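Abbfa_003403 (Acinetobacter baumannii, PDB 4ZXH) probably assembles a peptide product as a nonribosomal peptide synthetase, combining condensation, adenylation, phosphopantetheine-bearing carrier and thioesterase domains in one chain. Local coordinates at residues A[105-110]-A[390-395]; A[130-133]-A[139-142]. All coordinates share one frame; numbering follows the deposited sequence.

Contact 1. Residues A[105-110]-A[390-395]; sequences SDLTQL and GSFPVR. With K (potassium ion), chain D.
Thr108, on the second turn of helix 104-115, packs against Phe392 and Pro393 in the chain that follows strand 387-391, the backbones coming nearest at 6.7 Å between the CA atoms of Thr108 and Val394. No hydrogen bond joins the segments; van der Waals contacts do, mostly through the Phe392 ring. Its CG stands anti to the backbone N (chi1 -170°), which carries the outer ring atoms to the helix. There CZ meets the helix backbone itself, 4.0 Å from Thr108 CA, and lies 4.2 Å from Leu107 CG. The side chains of Thr108 and Phe392 run past each other in opposing senses. Beside this, the methyl CG2 of Thr108 comes to 3.8 Å from Pro393 O. In the condensation domain helix 104-115 packs on a sheet, and the loop leaving strand 387-391 lays Phe392 between Val111 of that helix and Val140 of strand 138-146. One residue back along the chain, Ser391 turns to a different task: its OG binds a potassium ion, whose other ligands are the carbonyl oxygens of Glu371, Leu372, Leu374 and Ile376. Three residues beyond Phe392, Arg395 N donates to the carboxylate of Glu112 on the same helix.

Contact 2. Residues A[130-133]-A[139-142]; sequences HCYE and YVIA. With PX4 (1,2-dimyristoyl-sn-glycero-3-phosphocholine), chain C.
His130 and Ala142 face each other as a hydrogen-bonded antiparallel pair, each supplying an N-H and a C=O to the other. His130 N reaches Ala142 O at 2.8 Å and nearly straight, 174° at the hydrogen, while Ala142 N returns a bond to His130 O at 2.9 Å. Two residues along, Tyr132 and Val140 repeat the exchange, although Tyr132 N meets Val140 O on a more bent path of 143°. The alternate residues, Cys131 and Glu133, send their backbone polar groups the other way, to Ile95, Ser97 and Ala99 on and just after strand 94-98, and Tyr139 likewise bonds to Val47. Tyr132 O also receives a CA-H...O contact from Tyr139 CA.

The polar ends of the buried rings find partners beyond the pair: Tyr132 OH bonds to Asp114 of helix 104-115, and His130 NE2 to Arg128. On the opposite face of the sheet, Cys131 SG touches Ile141 CD1 at 3.6 Å, and Glu133, extended beyond CG, runs alongside the Tyr139 ring in the same direction. Its carboxylate plane is turned 31° from that ring, and its OE1 forms a weak, long ion pair with Arg100. The lipid PX4 holds its ester carbonyl oxygen O8 over one face of the Tyr139 ring, at a height of 3.5 Å and displaced from the ring centre. Tyr139 OH comes within 3.2 Å of glycerol carbon C6 of PX4, a contact and not a bond. The whole is a beta hairpin of strands 127-135 and 138-146, one face packed against a helix and the other lining the phospholipid pocket seen in this condensation domain.

In the fold
Both contacts belong to the condensation domain and reach the same mixed six-stranded sheet, with their centres about 10 Å apart. Helix 104-115 is the element before strand 127-135 in the chain, and strand 138-146 follows; strand 387-391 arrives about 240 residues later, so contact 1 ties a late part of the domain to an early one, whereas contact 2 is local. Strand 40-49 separates 138-146 from 387-391 in the sheet. The contacts touch through Val140, whose CG2 lies 3.8 Å from Phe392 CE1, and through Leu110 against Tyr132. One sheet thus carries the helix and the Phe392 side chain on one face and the lipid on the other, with the potassium ligand Ser391 next to Phe392 in the chain.

Contact 1. Residues A[105-110]-A[390-395]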
ATOM      1  N   SER A 105      16.632  22.868  25.413  1.00 43.08           N
ATOM      2  CA  SER A 105      16.166  22.264  24.164  1.00 42.52           C
ATOM      3  C   SER A 105      16.322  20.755  24.239  1.00 46.00           C
ATOM      4  O   SER A 105      15.358  20.001  24.029  1.00 44.06           O
ATOM      5  CB  SER A 105      16.954  22.802  22.974  1.00 54.06           C
ATOM      6  OG  SER A 105      17.200  24.192  23.129  1.00 73.57           O
ATOM      7  N   ASP A 106      17.544  20.340  24.577  1.00 43.28           N
ATOM      8  CA  ASP A 106      17.919  18.934  24.695  1.00 36.69           C
ATOM      9  C   ASP A 106      17.131  18.190  25.766  1.00 37.50           C
ATOM     10  O   ASP A 106      16.735  17.034  25.560  1.00 41.02           O
ATOM     11  CB  ASP A 106      19.409  18.816  24.992  1.00 42.98           C
ATOM     12  CG  ASP A 106      20.278  19.389  23.880  1.00 54.36           C
ATOM     13  OD1 ASP A 106      19.855  19.338  22.702  1.00 55.54           O
ATOM     14  OD2 ASP A 106      21.387  19.886  24.193  1.00 60.07           O
ATOM     15  N   LEU A 107      16.897  18.844  26.903  1.00 35.96           N
ATOM     16  CA  LEU A 107      16.139  18.224  27.980  1.00 33.23           C
ATOM     17  C   LEU A 107      14.731  17.876  27.515  1.00 35.64           C
ATOM     18  O   LEU A 107      14.240  16.783  27.805  1.00 37.06           O
ATOM     19  CB  LEU A 107      16.080  19.128  29.219  1.00 34.59           C
ATOM     20  CG  LEU A 107      15.383  18.496  30.438  1.00 32.70           C
ATOM     21  CD1 LEU A 107      15.938  17.098  30.720  1.00 33.46           C
ATOM     22  CD2 LEU A 107      15.490  19.355  31.674  1.00 28.77           C
ATOM     23  N   THR A 108      14.086  18.788  26.789  1.00 27.06           N
ATOM     24  CA  THR A 108      12.770  18.490  26.243  1.00 33.90           C
ATOM     25  C   THR A 108      12.855  17.252  25.368  1.00 31.80           C
ATOM     26  O   THR A 108      12.027  16.344  25.479  1.00 32.90           O
ATOM     27  CB  THR A 108      12.183  19.647  25.413  1.00 36.08           C
ATOM     28  OG1 THR A 108      11.978  20.782  26.254  1.00 40.20           O
ATOM     29  CG2 THR A 108      10.842  19.251  24.841  1.00 25.15           C
ATOM     30  N   GLN A 109      13.870  17.204  24.512  1.00 35.15           N
ATOM     31  CA  GLN A 109      13.969  16.112  23.554  1.00 35.03           C
ATOM     32  C   GLN A 109      14.171  14.799  24.303  1.00 33.92           C
ATOM     33  O   GLN A 109      13.526  13.792  23.992  1.00 33.80           O
ATOM     34  CB  GLN A 109      15.091  16.344  22.534  1.00 32.82           C
ATOM     35  CG  GLN A 109      15.094  15.240  21.462  1.00 55.96           C
ATOM     36  CD  GLN A 109      16.071  15.452  20.304  1.00 65.90           C
ATOM     37  OE1 GLN A 109      16.682  16.514  20.152  1.00 71.36           O
ATOM     38  NE2 GLN A 109      16.230  14.413  19.489  1.00 67.46           N
ATOM     39  N   LEU A 110      15.035  14.832  25.316  1.00 31.02           N
ATOM     40  CA  LEU A 110      15.295  13.664  26.148  1.00 29.16           C
ATOM     41  C   LEU A 110      14.014  13.075  26.738  1.00 34.27           C
ATOM     42  O   LEU A 110      13.742  11.877  26.598  1.00 32.77           O
ATOM     43  CB  LEU A 110      16.262  14.029  27.273  1.00 29.51           C
ATOM     44  CG  LEU A 110      16.639  12.886  28.216  1.00 32.93           C
ATOM     45  CD1 LEU A 110      17.197  11.706  27.416  1.00 27.40           C
ATOM     46  CD2 LEU A 110      17.632  13.347  29.283  1.00 28.24           C
ATOM     47  N   GLY A 390       5.313  23.755  37.792  1.00 31.31           N
ATOM     48  CA  GLY A 390       5.343  24.676  36.668  1.00 29.31           C
ATOM     49  C   GLY A 390       5.126  23.897  35.388  1.00 43.43           C
ATOM     50  O   GLY A 390       5.096  22.667  35.426  1.00 44.05           O
ATOM     51  N   SER A 391       4.962  24.593  34.264  1.00 44.26           N
ATOM     52  CA  SER A 391       4.751  23.929  32.976  1.00 27.72           C
ATOM     53  C   SER A 391       5.985  23.189  32.536  1.00 36.52           C
ATOM     54  O   SER A 391       7.082  23.580  32.891  1.00 36.74           O
ATOM     55  CB  SER A 391       4.365  24.929  31.883  1.00 28.50           C
ATOM     56  OG  SER A 391       3.082  25.472  32.106  1.00 56.39           O
ATOM     57  N   PHE A 392       5.794  22.108  31.776  1.00 43.96           N
ATOM     58  CA  PHE A 392       6.876  21.503  31.001  1.00 38.54           C
ATOM     59  C   PHE A 392       6.282  20.791  29.769  1.00 31.12           C
ATOM     60  O   PHE A 392       5.886  19.631  29.842  1.00 29.22           O
ATOM     61  CB  PHE A 392       7.701  20.541  31.856  1.00 25.07           C
ATOM     62  CG  PHE A 392       8.963  20.062  31.181  1.00 26.77           C
ATOM     63  CD1 PHE A 392      10.149  20.748  31.339  1.00 27.93           C
ATOM     64  CD2 PHE A 392       8.955  18.923  30.377  1.00 31.41           C
ATOM     65  CE1 PHE A 392      11.297  20.314  30.724  1.00 32.39           C
ATOM     66  CE2 PHE A 392      10.097  18.483  29.747  1.00 26.50           C
ATOM     67  CZ  PHE A 392      11.268  19.174  29.910  1.00 34.05           C
ATOM     68  N   PRO A 393       6.208  21.491  28.626  1.00 34.23           N
ATOM     69  CA  PRO A 393       5.563  20.872  27.459  1.00 24.63           C
ATOM     70  C   PRO A 393       6.340  19.701  26.883  1.00 29.67           C
ATOM     71  O   PRO A 393       7.564  19.708  26.789  1.00 32.70           O
ATOM     72  CB  PRO A 393       5.491  22.015  26.451  1.00 25.58           C
ATOM     73  CG  PRO A 393       5.611  23.279  27.293  1.00 33.73           C
ATOM     74  CD  PRO A 393       6.536  22.910  28.397  1.00 26.37           C
ATOM     75  N   VAL A 394       5.598  18.685  26.485  1.00 35.67           N
ATOM     76  CA  VAL A 394       6.163  17.469  25.947  1.00 30.03           C
ATOM     77  C   VAL A 394       5.329  16.992  24.754  1.00 30.73           C
ATOM     78  O   VAL A 394       4.126  16.761  24.890  1.00 32.84           O
ATOM     79  CB  VAL A 394       6.213  16.359  27.029  1.00 29.18           C
ATOM     80  CG1 VAL A 394       6.467  15.028  26.397  1.00 43.62           C
ATOM     81  CG2 VAL A 394       7.303  16.645  28.019  1.00 25.65           C
ATOM     82  N   ARG A 395       5.945  16.860  23.583  1.00 29.94           N
ATOM     83  CA  ARG A 395       5.275  16.164  22.494  1.00 34.00           C
ATOM     84  C   ARG A 395       4.788  14.787  22.991  1.00 33.64           C
ATOM     85  O   ARG A 395       5.539  14.048  23.622  1.00 35.86           O
ATOM     86  CB  ARG A 395       6.205  16.002  21.299  1.00 29.43           C
ATOM     87  CG  ARG A 395       6.468  17.284  20.508  1.00 26.09           C
ATOM     88  CD  ARG A 395       7.624  17.091  19.498  1.00 40.27           C
ATOM     89  NE  ARG A 395       7.411  15.968  18.581  1.00 48.67           N
ATOM     90  CZ  ARG A 395       8.300  15.532  17.690  1.00 43.49           C
ATOM     91  NH1 ARG A 395       9.487  16.109  17.577  1.00 46.13           N
ATOM     92  NH2 ARG A 395       7.995  14.511  16.906  1.00 40.65           N
TER
HETATM   93  K     K D1403       1.544  24.219  29.927  1.00 46.94           K

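Contact 2. Residues A[130-133]-A[139-142]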
ATOM      1  N   HIS A 130       9.105   9.270  35.044  1.00 27.73           N
ATOM      2  CA  HIS A 130      10.470   9.607  34.641  1.00 26.61           C
ATOM      3  C   HIS A 130      10.910  10.874  35.361  1.00 23.51           C
ATOM      4  O   HIS A 130      10.283  11.910  35.187  1.00 30.46           O
ATOM      5  CB  HIS A 130      10.557   9.821  33.128  1.00 27.09           C
ATOM      6  CG  HIS A 130      10.365   8.583  32.307  1.00 29.41           C
ATOM      7  ND1 HIS A 130      11.418   7.803  31.877  1.00 33.52           N
ATOM      8  CD2 HIS A 130       9.247   8.017  31.791  1.00 36.15           C
ATOM      9  CE1 HIS A 130      10.954   6.796  31.155  1.00 31.20           C
ATOM     10  NE2 HIS A 130       9.640   6.900  31.087  1.00 30.13           N
ATOM     11  N   CYS A 131      11.975  10.806  36.155  1.00 24.61           N
ATOM     12  CA  CYS A 131      12.443  11.979  36.907  1.00 25.41           C
ATOM     13  C   CYS A 131      13.805  12.486  36.460  1.00 34.62           C
ATOM     14  O   CYS A 131      14.684  11.708  36.122  1.00 33.89           O
ATOM     15  CB  CYS A 131      12.515  11.678  38.399  1.00 26.27           C
ATOM     16  SG  CYS A 131      11.035  10.942  39.038  1.00 50.20           S
ATOM     17  N   TYR A 132      13.980  13.801  36.492  1.00 36.94           N
ATOM     18  CA  TYR A 132      15.218  14.417  36.073  1.00 27.74           C
ATOM     19  C   TYR A 132      15.598  15.525  37.026  1.00 35.81           C
ATOM     20  O   TYR A 132      14.804  16.427  37.280  1.00 44.83           O
ATOM     21  CB  TYR A 132      15.081  14.982  34.674  1.00 27.22           C
ATOM     22  CG  TYR A 132      14.551  14.001  33.666  1.00 26.14           C
ATOM     23  CD1 TYR A 132      15.411  13.254  32.863  1.00 26.53           C
ATOM     24  CD2 TYR A 132      13.190  13.836  33.496  1.00 27.86           C
ATOM     25  CE1 TYR A 132      14.919  12.363  31.930  1.00 28.64           C
ATOM     26  CE2 TYR A 132      12.690  12.954  32.566  1.00 29.33           C
ATOM     27  CZ  TYR A 132      13.549  12.227  31.793  1.00 29.92           C
ATOM     28  OH  TYR A 132      13.022  11.353  30.890  1.00 35.66           O
ATOM     29  N   GLU A 133      16.815  15.463  37.547  1.00 33.96           N
ATOM     30  CA  GLU A 133      17.348  16.521  38.388  1.00 33.20           C
ATOM     31  C   GLU A 133      17.940  17.633  37.505  1.00 36.03           C
ATOM     32  O   GLU A 133      18.792  17.369  36.664  1.00 42.38           O
ATOM     33  CB  GLU A 133      18.398  15.943  39.349  1.00 35.67           C
ATOM     34  CG  GLU A 133      18.994  16.944  40.354  1.00 45.17           C
ATOM     35  CD  GLU A 133      19.935  16.285  41.365  1.00 55.51           C
ATOM     36  OE1 GLU A 133      20.305  15.104  41.168  1.00 57.43           O
ATOM     37  OE2 GLU A 133      20.309  16.959  42.353  1.00 64.64           O
ATOM     38  N   TYR A 139      13.488  19.766  39.718  1.00 30.25           N
ATOM     39  CA  TYR A 139      13.271  18.512  39.000  1.00 29.03           C
ATOM     40  C   TYR A 139      12.294  18.676  37.845  1.00 34.36           C
ATOM     41  O   TYR A 139      11.466  19.585  37.854  1.00 39.83           O
ATOM     42  CB  TYR A 139      12.744  17.422  39.944  1.00 28.72           C
ATOM     43  CG  TYR A 139      13.657  17.117  41.102  1.00 30.06           C
ATOM     44  CD1 TYR A 139      14.714  16.241  40.956  1.00 32.83           C
ATOM     45  CD2 TYR A 139      13.470  17.714  42.347  1.00 45.49           C
ATOM     46  CE1 TYR A 139      15.563  15.962  42.005  1.00 47.33           C
ATOM     47  CE2 TYR A 139      14.322  17.445  43.414  1.00 44.45           C
ATOM     48  CZ  TYR A 139      15.368  16.563  43.236  1.00 49.31           C
ATOM     49  OH  TYR A 139      16.237  16.266  44.271  1.00 50.40           O
ATOM     50  N   VAL A 140      12.402  17.800  36.848  1.00 31.84           N
ATOM     51  CA  VAL A 140      11.319  17.595  35.893  1.00 25.71           C
ATOM     52  C   VAL A 140      10.772  16.183  36.102  1.00 33.34           C
ATOM     53  O   VAL A 140      11.529  15.222  36.250  1.00 37.52           O
ATOM     54  CB  VAL A 140      11.777  17.787  34.441  1.00 30.60           C
ATOM     55  CG1 VAL A 140      10.657  17.453  33.472  1.00 24.38           C
ATOM     56  CG2 VAL A 140      12.262  19.218  34.236  1.00 31.40           C
ATOM     57  N   ILE A 141       9.455  16.067  36.151  1.00 28.97           N
ATOM     58  CA  ILE A 141       8.806  14.807  36.469  1.00 25.96           C
ATOM     59  C   ILE A 141       7.788  14.539  35.395  1.00 27.52           C
ATOM     60  O   ILE A 141       6.897  15.359  35.188  1.00 38.52           O
ATOM     61  CB  ILE A 141       8.103  14.844  37.835  1.00 23.86           C
ATOM     62  CG1 ILE A 141       9.037  15.384  38.900  1.00 47.86           C
ATOM     63  CG2 ILE A 141       7.659  13.458  38.249  1.00 24.73           C
ATOM     64  CD1 ILE A 141      10.207  14.470  39.203  1.00 61.17           C
ATOM     65  N   ALA A 142       7.903  13.405  34.714  1.00 27.43           N
ATOM     66  CA  ALA A 142       6.955  13.077  33.649  1.00 28.22           C
ATOM     67  C   ALA A 142       6.258  11.765  33.948  1.00 25.11           C
ATOM     68  O   ALA A 142       6.904  10.733  34.160  1.00 26.09           O
ATOM     69  CB  ALA A 142       7.653  13.014  32.294  1.00 20.90           C
TER
HETATM   70  O1  PX4 C1402      16.681  10.636  46.052  1.00148.30           O
HETATM   71  O2  PX4 C1402      17.427  13.083  45.550  1.00149.11           O
HETATM   72  P1  PX4 C1402      16.464  12.125  46.210  1.00150.51           P
HETATM   73  O3  PX4 C1402      16.333  12.518  47.772  1.00119.53           O
HETATM   74  C1  PX4 C1402      16.992  11.830  48.837  1.00121.26           C
HETATM   75  C2  PX4 C1402      16.832  12.656  50.117  1.00122.29           C
HETATM   76  N1  PX4 C1402      17.271  11.939  51.334  1.00123.08           N
HETATM   77  C3  PX4 C1402      18.472  11.130  51.064  1.00120.67           C
HETATM   78  C4  PX4 C1402      17.581  12.924  52.385  1.00121.87           C
HETATM   79  C5  PX4 C1402      16.188  11.072  51.822  1.00122.03           C
HETATM   80  O4  PX4 C1402      14.965  12.493  45.725  1.00111.11           O
HETATM   81  C6  PX4 C1402      14.657  13.487  44.743  1.00103.62           C
HETATM   82  C7  PX4 C1402      13.369  13.078  44.036  1.00 92.79           C
HETATM   83  C8  PX4 C1402      13.382  11.551  44.039  1.00 90.53           C
HETATM   84  O5  PX4 C1402      12.218  11.036  43.400  1.00 89.45           O
HETATM   85  C9  PX4 C1402      11.594   9.794  43.841  1.00 75.52           C
HETATM   86  O6  PX4 C1402      11.958   9.256  44.872  1.00 74.96           O
HETATM   87  C10 PX4 C1402      10.485   9.187  43.020  1.00 63.37           C
HETATM   88  C11 PX4 C1402       9.128   9.442  43.660  1.00 48.53           C
HETATM   89  C12 PX4 C1402       8.232  10.176  42.673  1.00 36.92           C
HETATM   90  C13 PX4 C1402       6.801   9.679  42.823  1.00 32.33           C
HETATM   91  C14 PX4 C1402       5.864  10.841  43.107  1.00 30.88           C
HETATM   92  C15 PX4 C1402       4.557  10.287  43.645  1.00 28.27           C
HETATM   93  C16 PX4 C1402       3.407  10.728  42.763  1.00 21.25           C
HETATM   94  C17 PX4 C1402       2.140   9.976  43.129  1.00 20.78           C
HETATM   95  C18 PX4 C1402       2.033   8.689  42.313  1.00 26.15           C
HETATM   96  C19 PX4 C1402       1.005   8.803  41.200  1.00 18.92           C
HETATM   97  C20 PX4 C1402       1.288   7.763  40.121  1.00 32.76           C
HETATM   98  C21 PX4 C1402       0.199   7.784  39.047  1.00 34.96           C
HETATM   99  C22 PX4 C1402       0.709   7.345  37.683  1.00 25.51           C
HETATM  100  O7  PX4 C1402      12.212  13.568  44.734  1.00 82.08           O
HETATM  101  C23 PX4 C1402      11.231  14.208  43.848  1.00 68.97           C
HETATM  102  O8  PX4 C1402      11.648  14.695  42.815  1.00 70.77           O
HETATM  103  C24 PX4 C1402       9.740  14.242  44.199  1.00 54.67           C
HETATM  104  C25 PX4 C1402       8.830  14.974  43.198  1.00 38.16           C
HETATM  105  C26 PX4 C1402       7.332  14.808  43.517  1.00 31.81           C
HETATM  106  C27 PX4 C1402       6.405  15.448  42.464  1.00 29.80           C
HETATM  107  C28 PX4 C1402       4.911  15.341  42.789  1.00 29.52           C
HETATM  108  C29 PX4 C1402       3.997  15.980  41.729  1.00 22.84           C
HETATM  109  C30 PX4 C1402       2.506  15.922  42.095  1.00 26.54           C
HETATM  110  C31 PX4 C1402       1.514  15.826  40.909  1.00 35.08           C
HETATM  111  C32 PX4 C1402       1.446  14.393  40.358  1.00 45.08           C
HETATM  112  C33 PX4 C1402       0.194  14.024  39.549  1.00 45.07           C
HETATM  113  C34 PX4 C1402       0.439  12.799  38.662  1.00 41.96           C
HETATM  114  C35 PX4 C1402      -0.778  11.910  38.388  1.00 33.83           C
HETATM  115  C36 PX4 C1402      -1.086  11.810  36.902  1.00 18.96           C